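Local structure of putative periplasmic protein (Bacteroides vulgatus ATCC 8482, 3DUE) at residues S43-V46 / D52-E55; G60-V65 / V74-D79; T23-N28 / V46-G51; K82-T87 / I114-Q119. The protein is of unknown function but belongs to a PepSY-like, beta-lactamase-inhibitor-like family of bacterial periplasmic proteins that may act as inhibitors. All coordinates share one frame; numbering follows the deposited sequence. Where two conformers were deposited one is given.

Contact 1: residues S43-V46 / D52-E55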
loop_
_atom_site.group_PDB
_atom_site.type_symbol
_atom_site.label_atom_id
_atom_site.label_comp_id
_atom_site.label_asym_id
_atom_site.label_seq_id
_atom_site.Cartn_x
_atom_site.Cartn_y
_atom_site.Cartn_z
ATOM N N SER A 43 5.836 12.451 1.317
ATOM C CA SER A 43 4.949 11.332 1.119
ATOM C C SER A 43 3.510 11.852 1.191
ATOM O O SER A 43 3.250 12.931 1.724
ATOM C CB SER A 43 5.195 10.206 2.098
ATOM O OG SER A 43 4.999 10.627 3.428
ATOM N N TYR A 44 2.600 11.065 0.636
ATOM C CA TYR A 44 1.199 11.416 0.561
ATOM C C TYR A 44 0.391 10.266 1.158
ATOM O O TYR A 44 0.777 9.119 0.966
ATOM C CB TYR A 44 0.834 11.604 -0.918
ATOM C CG TYR A 44 1.600 12.721 -1.560
ATOM C CD1 TYR A 44 1.132 14.030 -1.485
ATOM C CD2 TYR A 44 2.796 12.480 -2.240
ATOM C CE1 TYR A 44 1.827 15.040 -2.037
ATOM C CE2 TYR A 44 3.498 13.497 -2.828
ATOM C CZ TYR A 44 3.011 14.786 -2.706
ATOM O OH TYR A 44 3.659 15.841 -3.296
ATOM N N ASP A 45 -0.652 10.577 1.913
ATOM C CA ASP A 45 -1.516 9.542 2.520
ATOM C C ASP A 45 -2.953 9.844 2.192
ATOM O O ASP A 45 -3.335 11.016 2.163
ATOM C CB ASP A 45 -1.316 9.434 4.020
ATOM C CG ASP A 45 0.134 9.056 4.386
ATOM O OD1 ASP A 45 0.964 9.961 4.479
ATOM O OD2 ASP A 45 0.428 7.845 4.596
ATOM N N VAL A 46 -3.701 8.794 1.842
ATOM C CA VAL A 46 -5.118 8.879 1.519
ATOM C C VAL A 46 -5.865 7.785 2.280
ATOM O O VAL A 46 -5.414 6.629 2.299
ATOM C CB VAL A 46 -5.363 8.703 0.011
ATOM C CG1 VAL A 46 -6.839 8.665 -0.294
ATOM C CG2 VAL A 46 -4.720 9.849 -0.725
ATOM N N ASP A 52 -9.941 2.005 4.360
ATOM C CA ASP A 52 -8.765 1.543 3.580
ATOM C C ASP A 52 -7.837 2.732 3.301
ATOM O O ASP A 52 -8.308 3.851 3.153
ATOM C CB ASP A 52 -9.195 0.795 2.322
ATOM C CG ASP A 52 -9.726 -0.586 2.637
ATOM O OD1 ASP A 52 -9.506 -1.104 3.784
ATOM O OD2 ASP A 52 -10.333 -1.170 1.708
ATOM N N LYS A 53 -6.527 2.486 3.349
ATOM C CA LYS A 53 -5.524 3.550 3.321
ATOM C C LYS A 53 -4.400 3.284 2.355
ATOM O O LYS A 53 -3.930 2.150 2.239
ATOM C CB LYS A 53 -4.961 3.750 4.754
ATOM C CG LYS A 53 -3.608 4.461 4.846
ATOM C CD LYS A 53 -3.212 4.754 6.249
ATOM C CE LYS A 53 -1.886 5.613 6.347
ATOM N NZ LYS A 53 -0.767 5.086 5.577
ATOM N N LEU A 54 -3.970 4.356 1.683
ATOM C CA LEU A 54 -2.861 4.342 0.727
ATOM C C LEU A 54 -1.818 5.371 1.201
ATOM O O LEU A 54 -2.200 6.432 1.723
ATOM C CB LEU A 54 -3.346 4.784 -0.640
ATOM C CG LEU A 54 -4.537 4.010 -1.181
ATOM C CD1 LEU A 54 -4.908 4.501 -2.534
ATOM C CD2 LEU A 54 -4.176 2.496 -1.184
ATOM N N GLU A 55 -0.544 5.041 1.008
ATOM C CA GLU A 55 0.581 5.959 1.148
ATOM C C GLU A 55 1.376 5.878 -0.169
ATOM O O GLU A 55 1.591 4.798 -0.731
ATOM C CB GLU A 55 1.529 5.560 2.261
ATOM C CG GLU A 55 2.662 6.550 2.536
ATOM C CD GLU A 55 3.708 5.979 3.461
ATOM O OE1 GLU A 55 4.218 4.839 3.179
ATOM O OE2 GLU A 55 4.040 6.686 4.455
HETATM O O HOH W 1 3.233 9.215 4.760
HETATM O O HOH W 2 1.498 5.755 6.167
#

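Contact 2: residues G60-V65 / V74-D79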
loop_
_atom_site.group_PDB
_atom_site.type_symbol
_atom_site.label_atom_id
_atom_site.label_comp_id
_atom_site.label_asym_id
_atom_site.label_seq_id
_atom_site.Cartn_x
_atom_site.Cartn_y
_atom_site.Cartn_z
ATOM N N GLY A 60 4.465 9.805 -6.199
ATOM C CA GLY A 60 3.127 9.218 -6.282
ATOM C C GLY A 60 3.130 7.729 -6.545
ATOM O O GLY A 60 2.128 7.197 -7.026
ATOM N N ILE A 61 4.245 7.059 -6.239
ATOM C CA ILE A 61 4.356 5.614 -6.403
ATOM C C ILE A 61 4.026 5.000 -5.029
ATOM O O ILE A 61 4.581 5.397 -4.017
ATOM C CB ILE A 61 5.767 5.200 -6.866
ATOM C CG1 ILE A 61 6.223 6.015 -8.080
ATOM C CG2 ILE A 61 5.803 3.713 -7.152
ATOM C CD1 ILE A 61 5.342 5.822 -9.254
ATOM N N TRP A 62 3.105 4.044 -5.001
ATOM C CA TRP A 62 2.624 3.516 -3.732
ATOM C C TRP A 62 3.720 2.836 -2.946
ATOM O O TRP A 62 4.610 2.196 -3.538
ATOM C CB TRP A 62 1.421 2.593 -3.892
ATOM C CG TRP A 62 1.656 1.325 -4.568
ATOM C CD1 TRP A 62 1.435 1.042 -5.881
ATOM C CD2 TRP A 62 2.107 0.100 -3.959
ATOM N NE1 TRP A 62 1.741 -0.277 -6.136
ATOM C CE2 TRP A 62 2.171 -0.869 -4.973
ATOM C CE3 TRP A 62 2.505 -0.249 -2.656
ATOM C CZ2 TRP A 62 2.597 -2.163 -4.739
ATOM C CZ3 TRP A 62 2.914 -1.534 -2.414
ATOM C CH2 TRP A 62 2.950 -2.490 -3.457
ATOM N N THR A 63 3.694 3.112 -1.644
ATOM C CA THR A 63 4.554 2.504 -0.614
ATOM C C THR A 63 3.736 1.694 0.398
ATOM O O THR A 63 4.275 0.829 1.069
ATOM C CB THR A 63 5.417 3.564 0.084
ATOM O OG1 THR A 63 4.576 4.584 0.636
ATOM C CG2 THR A 63 6.347 4.190 -0.919
ATOM N N GLU A 64 2.432 1.934 0.467
ATOM C CA GLU A 64 1.520 1.169 1.310
ATOM C C GLU A 64 0.117 1.092 0.704
ATOM O O GLU A 64 -0.456 2.099 0.276
ATOM C CB GLU A 64 1.446 1.741 2.739
ATOM C CG GLU A 64 0.568 0.937 3.671
ATOM C CD GLU A 64 0.503 1.488 5.099
ATOM O OE1 GLU A 64 1.427 2.181 5.522
ATOM O OE2 GLU A 64 -0.466 1.209 5.816
ATOM N N VAL A 65 -0.436 -0.123 0.682
ATOM C CA VAL A 65 -1.815 -0.383 0.266
ATOM C C VAL A 65 -2.378 -1.212 1.424
ATOM O O VAL A 65 -2.144 -2.398 1.528
ATOM C CB VAL A 65 -1.920 -1.098 -1.083
ATOM C CG1 VAL A 65 -3.384 -1.366 -1.457
ATOM C CG2 VAL A 65 -1.236 -0.271 -2.136
ATOM N N VAL A 74 -5.915 -7.487 -6.452
ATOM C CA VAL A 74 -4.850 -8.368 -6.939
ATOM C C VAL A 74 -3.948 -7.747 -7.995
ATOM O O VAL A 74 -2.761 -8.076 -8.071
ATOM C CB VAL A 74 -5.409 -9.746 -7.412
ATOM C CG1 VAL A 74 -6.096 -10.421 -6.258
ATOM C CG2 VAL A 74 -6.384 -9.599 -8.559
ATOM N N ALA A 75 -4.488 -6.813 -8.775
ATOM C CA ALA A 75 -3.721 -6.201 -9.851
ATOM C C ALA A 75 -2.581 -5.326 -9.305
ATOM O O ALA A 75 -1.668 -5.005 -10.056
ATOM C CB ALA A 75 -4.624 -5.408 -10.755
ATOM N N VAL A 76 -2.634 -4.950 -8.024
ATOM C CA VAL A 76 -1.593 -4.142 -7.401
ATOM C C VAL A 76 -0.328 -4.952 -7.016
ATOM O O VAL A 76 0.788 -4.413 -6.911
ATOM C CB VAL A 76 -2.172 -3.432 -6.147
ATOM C CG1 VAL A 76 -1.075 -2.870 -5.226
ATOM C CG2 VAL A 76 -3.205 -2.385 -6.583
ATOM N N VAL A 77 -0.514 -6.242 -6.835
ATOM C CA VAL A 77 0.525 -7.119 -6.298
ATOM C C VAL A 77 1.444 -7.726 -7.332
ATOM O O VAL A 77 0.983 -8.356 -8.293
ATOM C CB VAL A 77 -0.119 -8.285 -5.454
ATOM C CG1 VAL A 77 0.926 -9.160 -4.791
ATOM C CG2 VAL A 77 -1.011 -7.714 -4.385
ATOM N N PRO A 78 2.758 -7.601 -7.105
ATOM C CA PRO A 78 3.712 -8.223 -8.032
ATOM C C PRO A 78 3.414 -9.724 -8.212
ATOM O O PRO A 78 3.107 -10.420 -7.249
ATOM C CB PRO A 78 5.072 -7.978 -7.353
ATOM C CG PRO A 78 4.846 -6.808 -6.468
ATOM C CD PRO A 78 3.439 -6.923 -5.984
ATOM N N ASP A 79 3.473 -10.206 -9.447
ATOM C CA ASP A 79 3.187 -11.609 -9.750
ATOM C C ASP A 79 3.932 -12.628 -8.901
ATOM O O ASP A 79 3.347 -13.632 -8.496
ATOM C CB ASP A 79 3.443 -11.910 -11.235
ATOM C CG ASP A 79 2.216 -11.667 -12.101
ATOM O OD1 ASP A 79 1.328 -10.853 -11.740
ATOM O OD2 ASP A 79 2.124 -12.319 -13.156
HETATM O O HOH W 3 1.645 -2.265 -8.286
#

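Contact 3: residues T23-N28 / V46-G51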
loop_
_atom_site.group_PDB
_atom_site.type_symbol
_atom_site.label_atom_id
_atom_site.label_comp_id
_atom_site.label_asym_id
_atom_site.label_seq_id
_atom_site.Cartn_x
_atom_site.Cartn_y
_atom_site.Cartn_z
ATOM N N THR A 23 -7.768 3.693 -10.909
ATOM C CA THR A 23 -7.666 2.325 -11.444
ATOM C C THR A 23 -8.132 1.241 -10.424
ATOM O O THR A 23 -8.917 0.365 -10.766
ATOM C CB THR A 23 -6.212 2.046 -11.903
ATOM O OG1 THR A 23 -5.890 2.929 -12.993
ATOM C CG2 THR A 23 -6.058 0.580 -12.408
ATOM N N HIS A 24 -7.665 1.339 -9.185
ATOM C CA HIS A 24 -7.841 0.265 -8.184
ATOM C C HIS A 24 -8.899 0.502 -7.135
ATOM O O HIS A 24 -9.371 -0.462 -6.537
ATOM C CB HIS A 24 -6.467 -0.096 -7.529
ATOM C CG HIS A 24 -5.417 -0.502 -8.519
ATOM N ND1 HIS A 24 -5.509 -1.643 -9.276
ATOM C CD2 HIS A 24 -4.247 0.086 -8.870
ATOM C CE1 HIS A 24 -4.468 -1.715 -10.091
ATOM N NE2 HIS A 24 -3.679 -0.681 -9.851
ATOM N N PHE A 25 -9.302 1.751 -6.942
ATOM C CA PHE A 25 -10.303 2.135 -5.947
ATOM C C PHE A 25 -11.299 3.137 -6.531
ATOM O O PHE A 25 -11.634 4.142 -5.899
ATOM C CB PHE A 25 -9.576 2.726 -4.733
ATOM C CG PHE A 25 -8.591 1.788 -4.140
ATOM C CD1 PHE A 25 -9.007 0.843 -3.202
ATOM C CD2 PHE A 25 -7.259 1.803 -4.524
ATOM C CE1 PHE A 25 -8.113 -0.072 -2.676
ATOM C CE2 PHE A 25 -6.362 0.897 -3.977
ATOM C CZ PHE A 25 -6.820 -0.067 -3.062
ATOM N N PRO A 26 -11.828 2.834 -7.715
ATOM C CA PRO A 26 -12.688 3.809 -8.380
ATOM C C PRO A 26 -13.969 4.153 -7.633
ATOM O O PRO A 26 -14.434 5.290 -7.737
ATOM C CB PRO A 26 -13.028 3.140 -9.719
ATOM C CG PRO A 26 -12.947 1.735 -9.478
ATOM C CD PRO A 26 -11.732 1.604 -8.485
ATOM N N ASP A 27 -14.531 3.201 -6.900
ATOM C CA ASP A 27 -15.781 3.467 -6.184
ATOM C C ASP A 27 -15.636 3.857 -4.714
ATOM O O ASP A 27 -16.642 4.051 -4.036
ATOM C CB ASP A 27 -16.697 2.285 -6.321
ATOM C CG ASP A 27 -17.071 2.020 -7.771
ATOM O OD1 ASP A 27 -17.685 2.910 -8.425
ATOM O OD2 ASP A 27 -16.744 0.914 -8.244
ATOM N N ASN A 28 -14.406 3.983 -4.225
ATOM C CA ASN A 28 -14.188 4.416 -2.848
ATOM C C ASN A 28 -14.304 5.931 -2.815
ATOM O O ASN A 28 -14.043 6.601 -3.821
ATOM C CB ASN A 28 -12.809 4.038 -2.330
ATOM C CG ASN A 28 -12.627 2.537 -2.137
ATOM O OD1 ASN A 28 -12.711 1.767 -3.081
ATOM N ND2 ASN A 28 -12.306 2.131 -0.917
ATOM N N VAL A 46 -3.701 8.794 1.842
ATOM C CA VAL A 46 -5.118 8.879 1.519
ATOM C C VAL A 46 -5.865 7.785 2.280
ATOM O O VAL A 46 -5.414 6.629 2.299
ATOM C CB VAL A 46 -5.363 8.703 0.011
ATOM C CG1 VAL A 46 -6.839 8.665 -0.294
ATOM C CG2 VAL A 46 -4.720 9.849 -0.725
ATOM N N ILE A 47 -6.936 8.164 2.975
ATOM C CA ILE A 47 -7.800 7.205 3.648
ATOM C C ILE A 47 -9.158 7.380 3.058
ATOM O O ILE A 47 -9.650 8.528 2.900
ATOM C CB ILE A 47 -7.883 7.334 5.195
ATOM C CG1 ILE A 47 -6.486 7.301 5.811
ATOM C CG2 ILE A 47 -8.748 6.178 5.735
ATOM C CD1 ILE A 47 -6.425 7.562 7.328
ATOM N N PHE A 48 -9.752 6.243 2.702
ATOM C CA PHE A 48 -11.098 6.209 2.152
ATOM C C PHE A 48 -12.117 6.120 3.281
ATOM O O PHE A 48 -11.788 5.847 4.466
ATOM C CB PHE A 48 -11.292 5.045 1.169
ATOM C CG PHE A 48 -10.330 5.056 0.000
ATOM C CD1 PHE A 48 -10.402 6.052 -0.978
ATOM C CD2 PHE A 48 -9.388 4.048 -0.151
ATOM C CE1 PHE A 48 -9.528 6.068 -2.050
ATOM C CE2 PHE A 48 -8.496 4.064 -1.204
ATOM C CZ PHE A 48 -8.582 5.053 -2.184
ATOM N N THR A 49 -13.372 6.377 2.936
ATOM C CA THR A 49 -14.452 6.342 3.942
ATOM C C THR A 49 -14.702 4.939 4.561
ATOM O O THR A 49 -15.185 4.837 5.660
ATOM C CB THR A 49 -15.749 6.941 3.423
ATOM O OG1 THR A 49 -16.246 6.168 2.316
ATOM C CG2 THR A 49 -15.525 8.402 3.018
ATOM N N ASN A 50 -14.286 3.888 3.881
ATOM C CA ASN A 50 -14.387 2.540 4.417
ATOM C C ASN A 50 -13.199 2.155 5.309
ATOM O O ASN A 50 -13.174 1.021 5.833
ATOM C CB ASN A 50 -14.560 1.498 3.300
ATOM C CG ASN A 50 -13.284 1.227 2.544
ATOM O OD1 ASN A 50 -12.387 2.065 2.479
ATOM N ND2 ASN A 50 -13.202 0.031 1.944
ATOM N N GLY A 51 -12.234 3.074 5.479
ATOM C CA GLY A 51 -11.084 2.849 6.358
ATOM C C GLY A 51 -9.825 2.386 5.640
ATOM O O GLY A 51 -8.754 2.334 6.264
HETATM O O HOH W 4 -11.191 -0.400 -0.660
#

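Contact 4: residues K82-T87 / I114-Q119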
loop_
_atom_site.group_PDB
_atom_site.type_symbol
_atom_site.label_atom_id
_atom_site.label_comp_id
_atom_site.label_asym_id
_atom_site.label_seq_id
_atom_site.Cartn_x
_atom_site.Cartn_y
_atom_site.Cartn_z
ATOM N N LYS A 82 2.132 -12.798 -5.586
ATOM C CA LYS A 82 0.851 -13.485 -5.760
ATOM C C LYS A 82 1.013 -14.977 -5.848
ATOM O O LYS A 82 0.295 -15.735 -5.210
ATOM C CB LYS A 82 0.137 -12.999 -7.018
ATOM C CG LYS A 82 -0.423 -11.623 -6.818
ATOM C CD LYS A 82 -1.537 -11.276 -7.814
ATOM C CE LYS A 82 -1.024 -10.920 -9.171
ATOM N NZ LYS A 82 -2.007 -10.043 -9.889
ATOM N N LYS A 83 1.950 -15.396 -6.680
ATOM C CA LYS A 83 2.228 -16.821 -6.901
ATOM C C LYS A 83 2.688 -17.528 -5.627
ATOM O O LYS A 83 2.269 -18.641 -5.316
ATOM C CB LYS A 83 3.277 -16.945 -7.999
ATOM N N TYR A 84 3.534 -16.866 -4.853
ATOM C CA TYR A 84 4.043 -17.469 -3.643
ATOM C C TYR A 84 2.920 -17.663 -2.612
ATOM O O TYR A 84 2.809 -18.725 -2.013
ATOM C CB TYR A 84 5.168 -16.615 -3.056
ATOM C CG TYR A 84 5.763 -17.209 -1.823
ATOM C CD1 TYR A 84 5.199 -16.969 -0.565
ATOM C CD2 TYR A 84 6.866 -18.043 -1.900
ATOM C CE1 TYR A 84 5.732 -17.511 0.560
ATOM C CE2 TYR A 84 7.383 -18.600 -0.771
ATOM C CZ TYR A 84 6.816 -18.322 0.454
ATOM O OH TYR A 84 7.349 -18.882 1.572
ATOM N N VAL A 85 2.121 -16.622 -2.427
ATOM C CA VAL A 85 1.002 -16.616 -1.501
ATOM C C VAL A 85 -0.044 -17.651 -1.943
ATOM O O VAL A 85 -0.568 -18.397 -1.136
ATOM C CB VAL A 85 0.401 -15.184 -1.420
ATOM C CG1 VAL A 85 -0.986 -15.179 -0.766
ATOM C CG2 VAL A 85 1.409 -14.241 -0.716
ATOM N N ALA A 86 -0.339 -17.689 -3.234
ATOM C CA ALA A 86 -1.322 -18.657 -3.762
ATOM C C ALA A 86 -0.877 -20.107 -3.500
ATOM O O ALA A 86 -1.667 -20.948 -3.052
ATOM C CB ALA A 86 -1.546 -18.418 -5.242
ATOM N N THR A 87 0.392 -20.412 -3.729
ATOM C CA THR A 87 0.900 -21.765 -3.465
ATOM C C THR A 87 0.886 -22.123 -1.970
ATOM O O THR A 87 0.344 -23.156 -1.557
ATOM C CB THR A 87 2.346 -21.888 -3.950
ATOM O OG1 THR A 87 2.422 -21.536 -5.334
ATOM C CG2 THR A 87 2.902 -23.284 -3.737
ATOM N N ILE A 114 4.881 -11.812 5.641
ATOM C CA ILE A 114 5.987 -12.264 4.848
ATOM C C ILE A 114 6.744 -11.055 4.251
ATOM O O ILE A 114 6.129 -10.121 3.682
ATOM C CB ILE A 114 5.487 -13.158 3.670
ATOM C CG1 ILE A 114 4.541 -14.274 4.169
ATOM C CG2 ILE A 114 6.693 -13.725 2.884
ATOM C CD1 ILE A 114 3.539 -14.720 3.139
ATOM N N LYS A 115 8.072 -11.100 4.394
ATOM C CA LYS A 115 8.974 -10.107 3.868
ATOM C C LYS A 115 9.724 -10.675 2.665
ATOM O O LYS A 115 10.357 -11.732 2.752
ATOM C CB LYS A 115 10.003 -9.714 4.924
ATOM C CG LYS A 115 10.897 -8.549 4.512
ATOM C CD LYS A 115 12.017 -8.349 5.563
ATOM C CE LYS A 115 12.809 -7.052 5.339
ATOM N NZ LYS A 115 14.028 -6.978 6.252
ATOM N N PHE A 116 9.690 -9.945 1.563
ATOM C CA PHE A 116 10.393 -10.323 0.347
ATOM C C PHE A 116 11.358 -9.192 0.016
ATOM O O PHE A 116 10.993 -8.024 0.211
ATOM C CB PHE A 116 9.437 -10.360 -0.842
ATOM C CG PHE A 116 8.296 -11.336 -0.744
ATOM C CD1 PHE A 116 7.064 -10.968 -0.151
ATOM C CD2 PHE A 116 8.391 -12.573 -1.337
ATOM C CE1 PHE A 116 5.997 -11.869 -0.123
ATOM C CE2 PHE A 116 7.309 -13.483 -1.303
ATOM C CZ PHE A 116 6.124 -13.123 -0.697
ATOM N N ASP A 117 12.538 -9.506 -0.525
ATOM C CA ASP A 117 13.438 -8.445 -1.030
ATOM C C ASP A 117 12.954 -8.105 -2.442
ATOM O O ASP A 117 11.974 -8.667 -2.908
ATOM C CB ASP A 117 14.925 -8.831 -0.979
ATOM C CG ASP A 117 15.280 -10.002 -1.870
ATOM O OD1 ASP A 117 14.474 -10.335 -2.769
ATOM O OD2 ASP A 117 16.388 -10.576 -1.692
HETATM N N MSE A 118 13.660 -7.215 -3.144
HETATM C CA MSE A 118 13.199 -6.760 -4.481
HETATM C C MSE A 118 13.231 -7.838 -5.556
HETATM O O MSE A 118 12.591 -7.718 -6.617
HETATM C CB MSE A 118 14.020 -5.552 -4.933
HETATM C CG MSE A 118 13.728 -4.259 -4.185
HETATM SE SE MSE A 118 11.935 -3.635 -4.517
HETATM C CE MSE A 118 11.103 -3.869 -2.802
ATOM N N GLN A 119 13.973 -8.894 -5.271
ATOM C CA GLN A 119 14.061 -10.032 -6.179
ATOM C C GLN A 119 13.126 -11.142 -5.737
ATOM O O GLN A 119 13.132 -12.243 -6.289
ATOM C CB GLN A 119 15.507 -10.519 -6.291
ATOM C CG GLN A 119 16.396 -9.473 -6.919
ATOM C CD GLN A 119 15.967 -9.102 -8.340
ATOM O OE1 GLN A 119 15.742 -9.973 -9.207
ATOM N NE2 GLN A 119 15.869 -7.795 -8.590
#

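Contact 1: residues S43-V46 / D52-E55
The side chains of D45 and E55 lie side by side and point the same way, with their carboxylate planes 51° apart. K53 NZ reaches D45 OD2 on its anti side, 17° out of the carboxylate plane, and forms a salt bridge of 3.2 Å. The E55 stem also crowds this oxygen, with E55 CG 3.3 Å from D45 OD2. E55 OE2 itself comes within 3.8 Å of D45 OD2. The lysine and the ordered waters probably ease this approach of like charges. One water accepts from S43 OG at 2.6 Å and donates to E55 OE2 at 2.7 Å. The other oxygen, E55 OE1, is taken by T63 OG1 on the next strand. The K53 chain runs extended and bends only at its end (chi4 -51°), which brings NZ over to D45. On the opposite face, V46 CB and L54 CB sit 4.5 Å apart. Between the faces, V46 N to L54 O and L54 N to V46 O are both 2.8 Å and nearly straight. V46 and L54 are thus a hydrogen-bonded pair, and D45 and E55 a non-hydrogen-bonded one. This alternation is that of antiparallel strands, and since 41-48 and 53-56 follow each other in the chain they form a beta hairpin.

Contact 2: residues G60-V65 / V74-D79
V76 O receives a 2.7 Å hydrogen bond from a water that W62 also holds. W62 NE1 donates to the same water at 2.9 Å, and the water lies at the edge of the indole, in its plane. The water thus links the indole N-H to a backbone carbonyl and helps fix the rotation of the ring. Beside this bridge the contact is apolar. V76 CG1 stands 3.5 Å above the W62 ring plane, displaced to the rim, and is 3.8 Å from W62 CZ2. V65 CG2 lies over the same face and meets V76 CG1 at 4.0 Å. E64 N comes in at the edge of the indole, in its plane. Just after W62, residues T63 and E64 both face E55, a classic beta bulge that bends strand 62-66 within the antiparallel sheet. V76 ends a short 3-10 turn, in which V77 N bonds to V74 O at 3.2 Å. P78 then takes the N-cap position of helix 79-88. R99 forms a cation-pi contact with W62, and the ring of F20 from helix 15-24 also meets the indole. V76 packs on F20 and H24 of that helix.

Contact 3: residues T23-N28 / V46-G51
F48 puts CE2 over one face of the F25 ring, but the two rings barely overlap. Their planes are near parallel, 29° apart, and slid so that the centroids are 5.2 Å from each other. F48 CZ meets the F25 stem instead, 3.6 Å from F25 CB. N28 supplies the other close partner. Its CB stands over the face of the F48 ring, 3.7 Å from the centroid and 24° off the ring normal, a CH-pi contact. The N28 amide carries on across the same ring, tilted 54° against it, with N28 ND2 3.6 Å from F48 CD2. N28 CG lies anti to its carbonyl carbon, which carries the amide across the ring toward N50. A water accepts from N28 ND2 at 2.8 Å and more weakly from N50 ND2. This water and N28 OD1 lie in plane at the edge of the F25 ring. N50 OD1 has a firm partner in D52 N. Two type I beta turns frame the contact. One, from F25 to N28, is closed by N28 N to F25 O at 3.2 Å. The other, from F48 to G51, is closed by G51 N to F48 O at 3.0 Å and leads into the next strand. F25 is the first residue to leave helical geometry after helix 15-24. The contact therefore joins the end of that helix to the end of strand 41-48. F48 also packs on I21 of the helix, and both F25 and F48 touch L54 of strand 53-56.

Contact 4: residues K82-T87 / I114-Q119
Y84 and F116 pack a helix on a sheet face: helix 79-88 lies against strand 113-117 of the antiparallel sheet. The two segments run at 147° to each other, with axes 11.5 Å apart, so side chains alone fill the gap. The closest packing is aromatic. F116 turns its edge to the face of Y84 in an offset edge-to-face pair, with planes at 90° and centroids 5.6 Å apart. F116 CZ comes to 4.0 Å from Y84 CD1. Y84 reaches the strand because its ring swings anti to the backbone N (chi1 -178°). The F116 ring is backed by its own strand, where I114 CG2 stands 3.5 Å above its plane. The I114 part is looser. I114 CD1 lies at the edge of the Y84 ring, 4.4 Å from Y84 CE1, and is equally far from V85 CG2. V122 of the outermost strand 122-126 also touches Y84, I114 and F116. The solvent side is different: A86 and T87 on the helix and Q119 beyond the strand are exposed. On this side T87 folds back on its own helix: K83 O accepts from T87 N and from T87 OG1, the latter at 2.9 Å, and the two donors reach it from opposite faces of its plane.

All four contacts build on one antiparallel sheet. Contacts 1 and 3 share V46: contact 1 pairs strand 41-48 with 53-56, and contact 3 closes the end of that hairpin on helix 15-24, with L54 CD1 3.7 Å from F48 CZ. Contact 2 follows on the next strand, joined through the backbone by E55 N to E64 O at 3.0 Å. It also touches contact 3, since V76 CG2 is 3.5 Å from H24 CG. V74 O and K82 NZ, 2.8 Å apart, link contact 2 to contact 4. Contacts 3 and 4 have centres about 25 Å apart, on opposite sides of the chain's centre. A cacodylate ion, probably from the crystallisation liquor, lies about 4 Å from the K53 side chain.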